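Local coordinates for BlEst2 (Bacillus licheniformis, PDB 6WPX), which probably hydrolyses ester bonds as a secreted lipase-type enzyme whose C-terminal domain has autoinhibitory effects, at residues 113-118 with 139-144. Sequence-based numbering, arbitrary orientation.
Sequences VILVSY and ERVITL
Ile114 and Arg140 lie side by side on one face of a parallel strand pair, Ile114 CG1 touching Arg140 CG at 3.7 Å. A chi1 of 67° sets Arg140 CG between its own backbone N and carbonyl carbon, and the bend at chi3 carries the guanidinium to Glu139. That carboxylate is gripped side-on: Arg140 NH2 meets the syn lone pair of Glu139 OE2 at 3.1 Å within the guanidinium plane, whereas NE bonds to OE1 from a tilted position. Arg140 NH1 also donates to the carbonyls of Leu270 and Ile273, tying the strand to a neighbouring loop. Shortened to an alanine here, the chain would lose its guanidinium, and the Glu139 carboxylate and the Leu270 and Ile273 carbonyls would probably be left without their mate. Farther along this face, Ile142 CD1 reaches Ile114 CG2 at 4.1 Å, and Val116 crosses Leu144 obliquely, its CG1 3.7 Å from Leu144 CD1. Val116 CG1 stands anti to the backbone N (chi1 172°), which directs it to that leucine. The edge of the Tyr118 ring meets Leu144 O, with CD1 at 3.4 Å, while Tyr118 OH bonds to His254 O. On the other face Leu115 and Val141 point the same way, CD1 and CG2 4.0 Å apart, and both pack on Leu129 of helix 121-131. The strands run parallel, Leu115 level with Val141 and Ser117 with Thr143; Leu115 and Ser117 each bond through N and O to the residues flanking these partners, as in Ser117 N to Ile142 O at 2.8 Å (174° at the hydrogen). With helix 121-131 linking the strands, this is a beta-alpha-beta unit in the central sheet of an alpha/beta-hydrolase fold.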
ATOM      1  N   VAL A 113      16.128  12.420  20.427  1.00 18.97           N
ATOM      2  CA  VAL A 113      14.946  11.595  20.596  1.00 17.77           C
ATOM      3  C   VAL A 113      15.000  10.385  19.674  1.00 22.99           C
ATOM      4  O   VAL A 113      15.818  10.320  18.750  1.00 23.27           O
ATOM      5  CB  VAL A 113      13.645  12.418  20.385  1.00 21.14           C
ATOM      6  CG1 VAL A 113      13.599  13.633  21.302  1.00 22.70           C
ATOM      7  CG2 VAL A 113      13.472  12.837  18.921  1.00 21.14           C
ATOM      8  N   ILE A 114      14.083   9.447  19.907  1.00 18.48           N
ATOM      9  CA  ILE A 114      13.925   8.266  19.067  1.00 17.05           C
ATOM     10  C   ILE A 114      12.649   8.522  18.277  1.00 19.22           C
ATOM     11  O   ILE A 114      11.681   9.009  18.845  1.00 17.30           O
ATOM     12  CB  ILE A 114      13.791   6.997  19.953  1.00 17.47           C
ATOM     13  CG1 ILE A 114      15.129   6.646  20.636  1.00 16.73           C
ATOM     14  CG2 ILE A 114      13.215   5.786  19.147  1.00 15.93           C
ATOM     15  CD1 ILE A 114      14.941   5.662  21.816  1.00 22.57           C
ATOM     16  N   LEU A 115      12.636   8.193  16.994  1.00 17.68           N
ATOM     17  CA  LEU A 115      11.373   8.270  16.260  1.00 16.28           C
ATOM     18  C   LEU A 115      10.783   6.876  16.197  1.00 18.33           C
ATOM     19  O   LEU A 115      11.484   5.930  15.816  1.00 15.98           O
ATOM     20  CB  LEU A 115      11.543   8.840  14.843  1.00 15.94           C
ATOM     21  CG  LEU A 115      12.066  10.278  14.714  1.00 23.00           C
ATOM     22  CD1 LEU A 115      12.186  10.657  13.267  1.00 24.40           C
ATOM     23  CD2 LEU A 115      11.149  11.278  15.420  1.00 25.75           C
ATOM     24  N   VAL A 116       9.500   6.748  16.596  1.00 15.87           N
ATOM     25  CA  VAL A 116       8.712   5.523  16.417  1.00 14.28           C
ATOM     26  C   VAL A 116       7.654   5.975  15.441  1.00 18.94           C
ATOM     27  O   VAL A 116       6.814   6.802  15.775  1.00 18.01           O
ATOM     28  CB  VAL A 116       8.156   4.828  17.682  1.00 16.31           C
ATOM     29  CG1 VAL A 116       7.192   3.689  17.284  1.00 15.07           C
ATOM     30  CG2 VAL A 116       9.311   4.255  18.516  1.00 16.59           C
ATOM     31  N   SER A 117       7.788   5.529  14.199  1.00 16.22           N
ATOM     32  CA  SER A 117       6.975   5.999  13.103  1.00 15.89           C
ATOM     33  C   SER A 117       6.150   4.932  12.440  1.00 19.32           C
ATOM     34  O   SER A 117       6.663   3.900  12.030  1.00 19.03           O
ATOM     35  CB  SER A 117       7.872   6.681  12.084  1.00 19.08           C
ATOM     36  OG  SER A 117       8.608   7.697  12.746  1.00 22.16           O
ATOM     37  N   TYR A 118       4.883   5.226  12.254  1.00 15.82           N
ATOM     38  CA  TYR A 118       3.943   4.295  11.654  1.00 14.36           C
ATOM     39  C   TYR A 118       3.607   4.603  10.221  1.00 18.06           C
ATOM     40  O   TYR A 118       3.321   5.754   9.903  1.00 17.56           O
ATOM     41  CB  TYR A 118       2.658   4.363  12.489  1.00 14.70           C
ATOM     42  CG  TYR A 118       1.433   3.662  11.922  1.00 13.33           C
ATOM     43  CD1 TYR A 118       1.472   2.306  11.591  1.00 13.53           C
ATOM     44  CD2 TYR A 118       0.189   4.290  11.934  1.00 15.41           C
ATOM     45  CE1 TYR A 118       0.316   1.613  11.239  1.00 15.70           C
ATOM     46  CE2 TYR A 118      -0.974   3.608  11.580  1.00 16.35           C
ATOM     47  CZ  TYR A 118      -0.906   2.276  11.224  1.00 18.46           C
ATOM     48  OH  TYR A 118      -2.057   1.633  10.856  1.00 13.53           O
ATOM     49  N   GLU A 139      18.348  10.101  17.511  1.00 23.81           N
ATOM     50  CA  GLU A 139      19.323   9.043  17.766  1.00 23.96           C
ATOM     51  C   GLU A 139      19.051   7.833  16.869  1.00 25.72           C
ATOM     52  O   GLU A 139      19.991   7.214  16.359  1.00 27.25           O
ATOM     53  CB  GLU A 139      19.307   8.678  19.269  1.00 25.67           C
ATOM     54  CG  GLU A 139      20.478   7.820  19.734  1.00 39.69           C
ATOM     55  CD  GLU A 139      20.140   6.339  19.812  1.00 53.06           C
ATOM     56  OE1 GLU A 139      18.991   6.005  20.174  1.00 43.17           O
ATOM     57  OE2 GLU A 139      21.027   5.512  19.506  1.00 47.91           O
ATOM     58  N   ARG A 140      17.766   7.491  16.677  1.00 19.02           N
ATOM     59  CA  ARG A 140      17.376   6.347  15.877  1.00 18.74           C
ATOM     60  C   ARG A 140      15.932   6.437  15.448  1.00 19.44           C
ATOM     61  O   ARG A 140      15.140   7.188  16.032  1.00 19.12           O
ATOM     62  CB  ARG A 140      17.655   5.011  16.617  1.00 19.15           C
ATOM     63  CG  ARG A 140      16.791   4.783  17.860  1.00 19.89           C
ATOM     64  CD  ARG A 140      17.141   3.477  18.558  1.00 19.34           C
ATOM     65  NE  ARG A 140      18.530   3.470  19.031  1.00 22.61           N
ATOM     66  CZ  ARG A 140      19.188   2.381  19.405  1.00 29.96           C
ATOM     67  NH1 ARG A 140      18.587   1.194  19.382  1.00 12.93           N
ATOM     68  NH2 ARG A 140      20.442   2.470  19.824  1.00 19.32           N
ATOM     69  N   VAL A 141      15.600   5.635  14.457  1.00 13.71           N
ATOM     70  CA  VAL A 141      14.259   5.534  13.894  1.00 13.09           C
ATOM     71  C   VAL A 141      13.815   4.068  13.860  1.00 18.33           C
ATOM     72  O   VAL A 141      14.506   3.211  13.315  1.00 18.64           O
ATOM     73  CB  VAL A 141      14.194   6.178  12.488  1.00 17.50           C
ATOM     74  CG1 VAL A 141      12.777   6.123  11.907  1.00 15.52           C
ATOM     75  CG2 VAL A 141      14.707   7.618  12.517  1.00 19.58           C
ATOM     76  N   ILE A 142      12.610   3.819  14.381  1.00 16.41           N
ATOM     77  CA  ILE A 142      11.924   2.539  14.312  1.00 15.14           C
ATOM     78  C   ILE A 142      10.655   2.782  13.478  1.00 17.23           C
ATOM     79  O   ILE A 142       9.850   3.639  13.804  1.00 15.51           O
ATOM     80  CB  ILE A 142      11.627   1.977  15.715  1.00 16.72           C
ATOM     81  CG1 ILE A 142      12.937   1.789  16.517  1.00 17.74           C
ATOM     82  CG2 ILE A 142      10.767   0.678  15.623  1.00 14.67           C
ATOM     83  CD1 ILE A 142      12.752   1.863  17.979  1.00 18.89           C
ATOM     84  N   THR A 143      10.504   2.049  12.390  1.00 15.33           N
ATOM     85  CA  THR A 143       9.332   2.182  11.530  1.00 13.16           C
ATOM     86  C   THR A 143       8.439   0.956  11.714  1.00 16.17           C
ATOM     87  O   THR A 143       8.943  -0.157  11.778  1.00 15.64           O
ATOM     88  CB  THR A 143       9.702   2.463  10.073  1.00 12.58           C
ATOM     89  OG1 THR A 143      10.186   1.280   9.441  1.00 15.65           O
ATOM     90  CG2 THR A 143      10.675   3.638   9.911  1.00 10.65           C
ATOM     91  N   LEU A 144       7.119   1.182  11.792  1.00 12.10           N
ATOM     92  CA  LEU A 144       6.111   0.150  11.975  1.00 12.04           C
ATOM     93  C   LEU A 144       5.223   0.130  10.732  1.00 16.97           C
ATOM     94  O   LEU A 144       4.477   1.082  10.495  1.00 15.37           O
ATOM     95  CB  LEU A 144       5.240   0.456  13.225  1.00 11.79           C
ATOM     96  CG  LEU A 144       5.973   0.828  14.555  1.00 14.51           C
ATOM     97  CD1 LEU A 144       4.966   1.158  15.665  1.00 13.68           C
ATOM     98  CD2 LEU A 144       6.904  -0.273  14.998  1.00 14.78           C
TER